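Local atomic coordinates of probable TonB-dependent siderophore receptor PiuA (Acinetobacter baumannii, PDB entry 5FP1), a protein that probably binds iron-chelating siderophores at the outer membrane in the first step of iron uptake, possibly including ferric enterobactin with micromolar affinity. Residues T281-I286 with T337-T342; G364-D369 with Q407-F412; D516-Q521 with Q548-Q553. All blocks are in the same frame, centred on the assembly; numbering follows the deposited sequence.

All three contacts join antiparallel strands in the wall of the TonB-dependent receptor beta-barrel and follow one another in series along the chain. Contact 1 pairs strands 284-304 and 315-341; contact 2 pairs 346-368, the next strand, with 405-428; contact 3 pairs 518-531 and 536-555. Contacts 1 and 2 lie on opposite sides of the chain's centre, their own centres about 55 Å apart, while contact 3 is about 38 Å from contact 1 and about 34 Å from contact 2, centre to centre. Contact 1 lies beside short turns, as on the periplasmic side of such receptors, and contact 2 where a long loop leaves the barrel, so strand pairing holds the wall together towards both of its ends.

Contact 1 of 3, residues T281-I286 with T337-T342; sequences TDNITI and TGKFDT
K339 NZ sits above the carbonyl plane of the N283 side-chain amide, 61° out of it and 3.2 Å from N283 OD1, so the hydrogen bond comes down from above instead of along a lone pair. K339 CG is lodged between its own backbone N and carbonyl carbon (chi1 44°), and a bend at the end of the chain brings NZ over to the asparagine. Lower down, N283 CB rests 3.7 Å from K339 O. This pairing occurs where strand 284-304 begins and its hairpin partner, strand 315-341, ends, both in the receptor's beta-barrel wall. T285 and T337 form an antiparallel hydrogen-bonded pair with two nearly straight bonds, T285 N to T337 O and T337 N to T285 O, both 2.9 Å. Beside the non-hydrogen-bonded pair I284-G338, N283 O makes a CA-H...O contact with G338 CA (3.0 Å) and also accepts from K339 N. The approach to strand 284-304 is shaped by an ST turn, T281 OG1 accepting from N283 N at 2.9 Å. A water at 2.8 Å from T337 OG1 donates to T285 O, and T285 OG1 bonds to D279 on the preceding strand.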
loop_
_atom_site.group_PDB
_atom_site.type_symbol
_atom_site.label_atom_id
_atom_site.label_comp_id
_atom_site.label_asym_id
_atom_site.label_seq_id
_atom_site.Cartn_x
_atom_site.Cartn_y
_atom_site.Cartn_z
ATOM N N THR A 281 -0.863 35.758 7.198
ATOM C CA THR A 281 -1.480 36.768 6.345
ATOM C C THR A 281 -2.526 36.047 5.589
ATOM O O THR A 281 -2.679 34.847 5.778
ATOM C CB THR A 281 -0.489 37.354 5.331
ATOM O OG1 THR A 281 -0.190 36.370 4.321
ATOM C CG2 THR A 281 0.780 37.788 6.036
ATOM N N ASP A 282 -3.234 36.725 4.693
ATOM C CA ASP A 282 -4.191 36.029 3.838
ATOM C C ASP A 282 -3.529 35.003 2.905
ATOM O O ASP A 282 -4.220 34.207 2.266
ATOM C CB ASP A 282 -4.977 37.016 2.974
ATOM C CG ASP A 282 -5.863 37.936 3.791
ATOM O OD1 ASP A 282 -6.421 37.493 4.822
ATOM O OD2 ASP A 282 -6.001 39.112 3.393
ATOM N N ASN A 283 -2.212 35.046 2.780
ATOM C CA ASN A 283 -1.528 34.136 1.844
ATOM C C ASN A 283 -0.433 33.245 2.456
ATOM O O ASN A 283 0.246 32.519 1.726
ATOM C CB ASN A 283 -0.861 34.947 0.736
ATOM C CG ASN A 283 -1.854 35.617 -0.177
ATOM O OD1 ASN A 283 -2.875 35.040 -0.568
ATOM N ND2 ASN A 283 -1.551 36.839 -0.536
ATOM N N ILE A 284 -0.198 33.368 3.754
ATOM C CA ILE A 284 0.826 32.577 4.425
ATOM C C ILE A 284 0.267 31.963 5.709
ATOM O O ILE A 284 -0.281 32.663 6.577
ATOM C CB ILE A 284 2.064 33.415 4.722
ATOM C CG1 ILE A 284 2.606 33.991 3.411
ATOM C CG2 ILE A 284 3.135 32.592 5.433
ATOM C CD1 ILE A 284 3.651 35.050 3.616
ATOM N N THR A 285 0.425 30.645 5.823
ATOM C CA THR A 285 -0.144 29.864 6.917
ATOM C C THR A 285 0.988 29.065 7.574
ATOM O O THR A 285 1.863 28.524 6.877
ATOM C CB THR A 285 -1.264 28.929 6.379
ATOM O OG1 THR A 285 -2.312 29.713 5.805
ATOM C CG2 THR A 285 -1.876 28.040 7.460
ATOM N N ILE A 286 0.987 29.028 8.906
ATOM C CA ILE A 286 1.870 28.141 9.664
ATOM C C ILE A 286 1.016 27.030 10.259
ATOM O O ILE A 286 -0.065 27.292 10.834
ATOM C CB ILE A 286 2.667 28.881 10.755
ATOM C CG1 ILE A 286 3.621 27.940 11.478
ATOM C CG2 ILE A 286 1.741 29.563 11.773
ATOM C CD1 ILE A 286 4.841 27.523 10.686
ATOM N N THR A 337 3.418 27.474 4.720
ATOM C CA THR A 337 2.977 27.382 3.355
ATOM C C THR A 337 2.377 28.698 2.874
ATOM O O THR A 337 1.928 29.531 3.667
ATOM C CB THR A 337 1.870 26.322 3.185
ATOM O OG1 THR A 337 0.816 26.580 4.123
ATOM C CG2 THR A 337 2.417 24.911 3.412
ATOM N N GLY A 338 2.308 28.852 1.564
ATOM C CA GLY A 338 1.555 29.953 1.002
ATOM C C GLY A 338 2.134 30.435 -0.299
ATOM O O GLY A 338 2.743 29.666 -1.052
ATOM N N LYS A 339 1.928 31.716 -0.577
ATOM C CA LYS A 339 2.468 32.304 -1.791
ATOM C C LYS A 339 2.998 33.701 -1.555
ATOM O O LYS A 339 2.515 34.433 -0.683
ATOM C CB LYS A 339 1.441 32.278 -2.912
ATOM C CG LYS A 339 0.047 32.691 -2.544
ATOM C CD LYS A 339 -0.952 32.044 -3.494
ATOM C CE LYS A 339 -2.386 32.316 -3.064
ATOM N NZ LYS A 339 -2.823 33.693 -3.431
ATOM N N PHE A 340 4.049 34.025 -2.298
ATOM C CA PHE A 340 4.653 35.338 -2.277
ATOM C C PHE A 340 5.005 35.736 -3.711
ATOM O O PHE A 340 5.697 35.003 -4.418
ATOM C CB PHE A 340 5.914 35.334 -1.421
ATOM C CG PHE A 340 6.540 36.679 -1.294
ATOM C CD1 PHE A 340 5.816 37.743 -0.760
ATOM C CD2 PHE A 340 7.841 36.900 -1.720
ATOM C CE1 PHE A 340 6.380 39.001 -0.649
ATOM C CE2 PHE A 340 8.412 38.159 -1.609
ATOM C CZ PHE A 340 7.681 39.208 -1.072
ATOM N N ASP A 341 4.506 36.886 -4.141
ATOM C CA ASP A 341 4.769 37.401 -5.490
ATOM C C ASP A 341 5.712 38.597 -5.361
ATOM O O ASP A 341 5.327 39.617 -4.806
ATOM C CB ASP A 341 3.438 37.801 -6.138
ATOM C CG ASP A 341 3.598 38.446 -7.515
ATOM O OD1 ASP A 341 4.711 38.871 -7.899
ATOM O OD2 ASP A 341 2.577 38.530 -8.225
ATOM N N THR A 342 6.949 38.454 -5.830
ATOM C CA THR A 342 7.943 39.534 -5.762
ATOM C C THR A 342 7.673 40.680 -6.748
ATOM O O THR A 342 8.372 41.689 -6.735
ATOM C CB THR A 342 9.368 39.027 -6.077
ATOM O OG1 THR A 342 9.509 38.832 -7.493
ATOM C CG2 THR A 342 9.662 37.749 -5.339
HETATM O O HOH W 1 1.132 25.338 6.612
#

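Contact 2 of 3, residues G364-D369 with Q407-F412; sequences GYNIID and QARPDF. With C8E ((hydroxyethyloxy)tri(ethyloxy)octane), chain D; C8E ((hydroxyethyloxy)tri(ethyloxy)octane), chain G.
R409 runs out from its strand with CG anti to the backbone N (chi1 178°) and then bends at chi3, which swings its guanidinium across the side chain of N366 at about a right angle. N366 has its own CG anti to the carbonyl carbon (chi1 -75°), and chi2 then turns OD1 to the arginine. R409 NH1 donates to N366 OD1 at 3.0 Å; the oxygen lies in the guanidinium plane, whereas the nitrogen sits well above the amide's carbonyl plane. A weak second bond links R409 NH1 to Y365 O. One face of the guanidinium lies over G364, where the absence of a side chain lets R409 NH2 come within 3.5 Å of G364 CA. From the same strand as the arginine, D411 receives R409 NE on OD1 (2.8 Å) and R409 NH2 on OD2 (2.9 Å), a side-on two-pronged salt bridge.

Beneath these groups, the pairs G364-R409 and N366-Q407 are each closed by two backbone hydrogen bonds, including R409 N to G364 O at 2.7 Å. Y365 and A408 lie between them on the other face, with Y365 CE1 4.2 Å from A408 CB; the tyrosine hydroxyl reaches D298. Strand 405-428 then kinks in a classic beta bulge, D411 and F412 both facing K362. One C8E detergent molecule lies along A408-P410, its C5 3.7 Å from P410 N, and a second meets P410 and F412.

K362 also forms a salt bridge to D411 OD2, so this carboxylate is paired with two cations and is probably held in its charged form, while the arginine is fixed in rotation by partners at all three of its nitrogens.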
loop_
_atom_site.group_PDB
_atom_site.type_symbol
_atom_site.label_atom_id
_atom_site.label_comp_id
_atom_site.label_asym_id
_atom_site.label_seq_id
_atom_site.Cartn_x
_atom_site.Cartn_y
_atom_site.Cartn_z
ATOM N N GLY A 364 7.460 -13.697 18.202
ATOM C CA GLY A 364 6.770 -14.646 17.341
ATOM C C GLY A 364 6.402 -15.831 18.184
ATOM O O GLY A 364 6.550 -15.792 19.429
ATOM N N TYR A 365 5.956 -16.896 17.535
ATOM C CA TYR A 365 5.467 -18.075 18.262
ATOM C C TYR A 365 6.387 -19.254 18.108
ATOM O O TYR A 365 6.894 -19.533 17.002
ATOM C CB TYR A 365 4.034 -18.451 17.854
ATOM C CG TYR A 365 3.010 -17.450 18.344
ATOM C CD1 TYR A 365 2.540 -17.476 19.655
ATOM C CD2 TYR A 365 2.534 -16.453 17.505
ATOM C CE1 TYR A 365 1.621 -16.548 20.107
ATOM C CE2 TYR A 365 1.614 -15.535 17.945
ATOM C CZ TYR A 365 1.169 -15.572 19.251
ATOM O OH TYR A 365 0.274 -14.609 19.658
ATOM N N ASN A 366 6.666 -19.897 19.243
ATOM C CA ASN A 366 7.180 -21.268 19.227
ATOM C C ASN A 366 5.995 -22.228 19.185
ATOM O O ASN A 366 4.924 -21.943 19.747
ATOM C CB ASN A 366 8.016 -21.569 20.465
ATOM C CG ASN A 366 9.386 -20.918 20.425
ATOM O OD1 ASN A 366 9.965 -20.705 19.367
ATOM N ND2 ASN A 366 9.917 -20.630 21.596
ATOM N N ILE A 367 6.206 -23.357 18.521
ATOM C CA ILE A 367 5.257 -24.459 18.493
ATOM C C ILE A 367 5.856 -25.597 19.331
ATOM O O ILE A 367 7.014 -25.942 19.145
ATOM C CB ILE A 367 5.062 -24.971 17.062
ATOM C CG1 ILE A 367 5.070 -23.790 16.072
ATOM C CG2 ILE A 367 3.767 -25.734 16.974
ATOM C CD1 ILE A 367 5.594 -24.166 14.688
ATOM N N ILE A 368 5.064 -26.151 20.246
ATOM C CA ILE A 368 5.558 -27.152 21.197
ATOM C C ILE A 368 4.640 -28.362 21.119
ATOM O O ILE A 368 3.428 -28.225 21.248
ATOM C CB ILE A 368 5.589 -26.599 22.628
ATOM C CG1 ILE A 368 6.379 -25.277 22.663
ATOM C CG2 ILE A 368 6.201 -27.624 23.590
ATOM C CD1 ILE A 368 6.424 -24.606 24.006
ATOM N N ASP A 369 5.198 -29.524 20.819
ATOM C CA ASP A 369 4.354 -30.710 20.737
ATOM C C ASP A 369 4.270 -31.431 22.099
ATOM O O ASP A 369 4.840 -30.973 23.090
ATOM C CB ASP A 369 4.839 -31.665 19.636
ATOM C CG ASP A 369 6.122 -32.394 20.006
ATOM O OD1 ASP A 369 6.572 -32.288 21.168
ATOM O OD2 ASP A 369 6.682 -33.057 19.111
ATOM N N GLN A 407 3.494 -20.819 21.868
ATOM C CA GLN A 407 3.967 -20.010 22.968
ATOM C C GLN A 407 4.700 -18.783 22.470
ATOM O O GLN A 407 5.618 -18.885 21.669
ATOM C CB GLN A 407 4.914 -20.831 23.837
ATOM C CG GLN A 407 5.492 -20.087 25.018
ATOM C CD GLN A 407 5.999 -21.035 26.086
ATOM O OE1 GLN A 407 5.219 -21.622 26.833
ATOM N NE2 GLN A 407 7.308 -21.202 26.149
ATOM N N ALA A 408 4.326 -17.632 22.992
ATOM C CA ALA A 408 4.923 -16.376 22.539
ATOM C C ALA A 408 6.392 -16.347 22.939
ATOM O O ALA A 408 6.760 -16.843 24.005
ATOM C CB ALA A 408 4.173 -15.195 23.142
ATOM N N ARG A 409 7.225 -15.775 22.084
ATOM C CA ARG A 409 8.672 -15.729 22.261
ATOM C C ARG A 409 9.142 -14.329 21.804
ATOM O O ARG A 409 8.885 -13.961 20.672
ATOM C CB ARG A 409 9.329 -16.777 21.355
ATOM C CG ARG A 409 10.855 -16.822 21.374
ATOM C CD ARG A 409 11.447 -17.434 20.097
ATOM N NE ARG A 409 11.101 -16.583 18.964
ATOM C CZ ARG A 409 10.246 -16.892 17.995
ATOM N NH1 ARG A 409 9.688 -18.099 17.922
ATOM N NH2 ARG A 409 9.967 -15.984 17.078
ATOM N N PRO A 410 9.860 -13.576 22.661
ATOM C CA PRO A 410 10.360 -12.254 22.259
ATOM C C PRO A 410 11.611 -12.391 21.409
ATOM O O PRO A 410 12.376 -13.318 21.615
ATOM C CB PRO A 410 10.664 -11.569 23.602
ATOM C CG PRO A 410 11.064 -12.714 24.499
ATOM C CD PRO A 410 10.247 -13.916 24.046
ATOM N N ASP A 411 11.808 -11.499 20.432
ATOM C CA ASP A 411 12.962 -11.582 19.530
ATOM C C ASP A 411 13.850 -10.339 19.584
ATOM O O ASP A 411 15.083 -10.453 19.743
ATOM C CB ASP A 411 12.545 -11.838 18.081
ATOM C CG ASP A 411 11.863 -13.185 17.906
ATOM O OD1 ASP A 411 12.407 -14.206 18.392
ATOM O OD2 ASP A 411 10.787 -13.226 17.281
ATOM N N PHE A 412 13.257 -9.163 19.461
ATOM C CA PHE A 412 14.035 -7.916 19.470
ATOM C C PHE A 412 13.164 -6.716 19.699
ATOM O O PHE A 412 11.935 -6.807 19.666
ATOM C CB PHE A 412 14.828 -7.710 18.164
ATOM C CG PHE A 412 13.978 -7.668 16.909
ATOM C CD1 PHE A 412 13.304 -6.530 16.544
ATOM C CD2 PHE A 412 13.897 -8.783 16.079
ATOM C CE1 PHE A 412 12.519 -6.492 15.381
ATOM C CE2 PHE A 412 13.139 -8.756 14.915
ATOM C CZ PHE A 412 12.450 -7.613 14.560
HETATM C C1 C8E D . 4.801 -7.293 21.433
HETATM C C2 C8E D . 5.881 -8.309 21.123
HETATM C C3 C8E D . 6.025 -9.243 22.318
HETATM C C4 C8E D . 6.051 -10.696 21.890
HETATM C C5 C8E D . 6.794 -11.573 22.886
HETATM C C6 C8E D . 6.224 -11.497 24.291
HETATM C C7 C8E D . 7.006 -12.438 25.191
HETATM C C8 C8E D . 6.103 -13.234 26.119
HETATM O O9 C8E D . 6.932 -14.094 26.905
HETATM C C1 C8E G . 10.477 -8.014 22.535
HETATM C C2 C8E G . 11.429 -7.162 23.371
HETATM C C3 C8E G . 12.867 -7.625 23.202
HETATM C C4 C8E G . 13.862 -6.857 24.060
HETATM C C5 C8E G . 15.188 -6.630 23.334
HETATM C C6 C8E G . 16.366 -6.536 24.316
HETATM C C7 C8E G . 16.531 -5.163 24.958
HETATM C C8 C8E G . 17.843 -5.108 25.745
HETATM O O9 C8E G . 18.576 -3.925 25.427
HETATM O O HOH W 2 8.486 -21.462 24.044
#

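Contact 3 of 3, residues D516-Q521 with Q548-Q553; sequences DPEEAQ and QNTRVQ
E518 reaches over to the neighbouring strand and takes the backbone N-H of R551 on OE2, with R551 N 2.7 Å from E518 OE2 and the bond nearly straight (170°), using the anti lone pair, the one directed away from OE1. The other oxygen, OE1, forms a salt bridge with K547, so both carboxylate oxygens are tied. R551's guanidinium crosses the glutamate without pointing an N-H at it; NH1 instead donates to a water that in turn donates to D516 O, binding the arginine to the chain just ahead of strand 518-531. The backbones are joined by E519 N to N549 O (3.1 Å) and N549 N to E519 O (3.2 Å). Q548 and N549 both face E519, a classic beta bulge at a corner of the chain.

Packing spreads from this bulge. E519 and N549 lie side by side, their CB atoms 4.0 Å apart. Q548 bends sharply at chi2 (-82°), which folds its amide back over strand 518-531: Q548 OE1 lies 3.3 Å from A520 CA, and the amide stacks on that of Q521 with the planes 28° apart. A water between A520 O and Q548 NE2 (3.1 Å from the latter) closes this end. Q521's own amide is held by Y488 and E546.

In the barrel wall, this hairpin lies between strand 482-493, where S493 and S491 bond to the backbones of E518 and A520, and strand 558-575, which pairs with T550 and V552; the side chain of A520 touches V133 of the plug domain.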
loop_
_atom_site.group_PDB
_atom_site.type_symbol
_atom_site.label_atom_id
_atom_site.label_comp_id
_atom_site.label_asym_id
_atom_site.label_seq_id
_atom_site.Cartn_x
_atom_site.Cartn_y
_atom_site.Cartn_z
ATOM N N ASP A 516 25.785 2.616 3.779
ATOM C CA ASP A 516 25.128 3.871 3.432
ATOM C C ASP A 516 23.787 3.570 2.722
ATOM O O ASP A 516 23.552 2.453 2.257
ATOM C CB ASP A 516 25.976 4.698 2.451
ATOM C CG ASP A 516 27.228 5.313 3.087
ATOM O OD1 ASP A 516 27.227 5.666 4.273
ATOM O OD2 ASP A 516 28.206 5.469 2.356
ATOM N N PRO A 517 22.922 4.567 2.624
ATOM C CA PRO A 517 21.605 4.313 2.027
ATOM C C PRO A 517 21.631 3.938 0.561
ATOM O O PRO A 517 22.524 4.356 -0.185
ATOM C CB PRO A 517 20.877 5.650 2.182
ATOM C CG PRO A 517 21.561 6.347 3.300
ATOM C CD PRO A 517 22.998 5.884 3.276
ATOM N N GLU A 518 20.630 3.171 0.149
ATOM C CA GLU A 518 20.393 2.945 -1.268
ATOM C C GLU A 518 20.029 4.260 -1.910
ATOM O O GLU A 518 19.482 5.139 -1.264
ATOM C CB GLU A 518 19.260 1.953 -1.466
ATOM C CG GLU A 518 19.572 0.555 -0.933
ATOM C CD GLU A 518 18.510 -0.447 -1.322
ATOM O OE1 GLU A 518 17.301 -0.162 -1.112
ATOM O OE2 GLU A 518 18.868 -1.527 -1.831
ATOM N N GLU A 519 20.330 4.387 -3.193
ATOM C CA GLU A 519 20.103 5.625 -3.913
ATOM C C GLU A 519 19.322 5.323 -5.168
ATOM O O GLU A 519 19.619 4.349 -5.891
ATOM C CB GLU A 519 21.430 6.295 -4.284
ATOM C CG GLU A 519 22.248 6.745 -3.097
ATOM C CD GLU A 519 23.601 7.295 -3.534
ATOM O OE1 GLU A 519 23.668 8.459 -3.921
ATOM O OE2 GLU A 519 24.575 6.547 -3.551
ATOM N N ALA A 520 18.302 6.132 -5.410
ATOM C CA ALA A 520 17.425 5.939 -6.552
ATOM C C ALA A 520 17.122 7.289 -7.173
ATOM O O ALA A 520 17.317 8.349 -6.546
ATOM C CB ALA A 520 16.128 5.242 -6.139
ATOM N N GLN A 521 16.596 7.244 -8.378
ATOM C CA GLN A 521 16.250 8.458 -9.081
ATOM C C GLN A 521 15.202 8.206 -10.150
ATOM O O GLN A 521 15.044 7.084 -10.657
ATOM C CB GLN A 521 17.516 9.102 -9.670
ATOM C CG GLN A 521 18.148 8.220 -10.736
ATOM C CD GLN A 521 19.520 8.679 -11.217
ATOM O OE1 GLN A 521 20.080 9.664 -10.749
ATOM N NE2 GLN A 521 20.058 7.953 -12.166
ATOM N N GLN A 548 19.946 2.895 -8.744
ATOM C CA GLN A 548 21.265 2.716 -9.333
ATOM C C GLN A 548 22.286 2.304 -8.281
ATOM O O GLN A 548 23.372 1.881 -8.609
ATOM C CB GLN A 548 21.694 3.997 -10.074
ATOM C CG GLN A 548 22.073 5.171 -9.192
ATOM C CD GLN A 548 20.886 5.963 -8.685
ATOM O OE1 GLN A 548 19.742 5.630 -8.941
ATOM N NE2 GLN A 548 21.163 7.018 -7.949
ATOM N N ASN A 549 21.935 2.420 -7.006
ATOM C CA ASN A 549 22.746 1.848 -5.949
ATOM C C ASN A 549 21.860 1.033 -5.039
ATOM O O ASN A 549 21.181 1.582 -4.144
ATOM C CB ASN A 549 23.452 2.944 -5.139
ATOM C CG ASN A 549 24.681 3.452 -5.828
ATOM O OD1 ASN A 549 25.716 2.783 -5.846
ATOM N ND2 ASN A 549 24.571 4.612 -6.436
ATOM N N THR A 550 21.849 -0.270 -5.296
ATOM C CA THR A 550 21.034 -1.223 -4.561
ATOM C C THR A 550 21.921 -2.010 -3.632
ATOM O O THR A 550 23.041 -2.413 -4.013
ATOM C CB THR A 550 20.367 -2.204 -5.542
ATOM O OG1 THR A 550 19.514 -1.486 -6.442
ATOM C CG2 THR A 550 19.551 -3.269 -4.817
ATOM N N ARG A 551 21.433 -2.254 -2.421
ATOM C CA ARG A 551 22.181 -3.035 -1.456
ATOM C C ARG A 551 22.094 -4.496 -1.858
ATOM O O ARG A 551 21.019 -4.989 -2.130
ATOM C CB ARG A 551 21.624 -2.848 -0.041
ATOM C CG ARG A 551 22.534 -3.421 1.050
ATOM C CD ARG A 551 22.146 -2.867 2.413
ATOM N NE ARG A 551 20.793 -3.196 2.781
ATOM C CZ ARG A 551 19.761 -2.361 2.846
ATOM N NH1 ARG A 551 19.853 -1.065 2.560
ATOM N NH2 ARG A 551 18.599 -2.853 3.216
ATOM N N VAL A 552 23.208 -5.214 -1.888
ATOM C CA VAL A 552 23.164 -6.623 -2.218
ATOM C C VAL A 552 24.100 -7.381 -1.276
ATOM O O VAL A 552 24.945 -6.783 -0.635
ATOM C CB VAL A 552 23.553 -6.901 -3.690
ATOM C CG1 VAL A 552 22.577 -6.224 -4.655
ATOM C CG2 VAL A 552 24.967 -6.448 -3.956
ATOM N N GLN A 553 23.863 -8.681 -1.144
ATOM C CA GLN A 553 24.688 -9.550 -0.324
ATOM C C GLN A 553 25.794 -10.112 -1.210
ATOM O O GLN A 553 25.539 -10.537 -2.348
ATOM C CB GLN A 553 23.808 -10.646 0.284
ATOM C CG GLN A 553 24.399 -11.334 1.490
ATOM C CD GLN A 553 23.393 -12.171 2.251
ATOM O OE1 GLN A 553 22.234 -12.294 1.860
ATOM N NE2 GLN A 553 23.839 -12.766 3.345
HETATM O O HOH W 3 22.148 0.307 1.491
HETATM O O HOH W 4 19.947 9.330 -6.246
#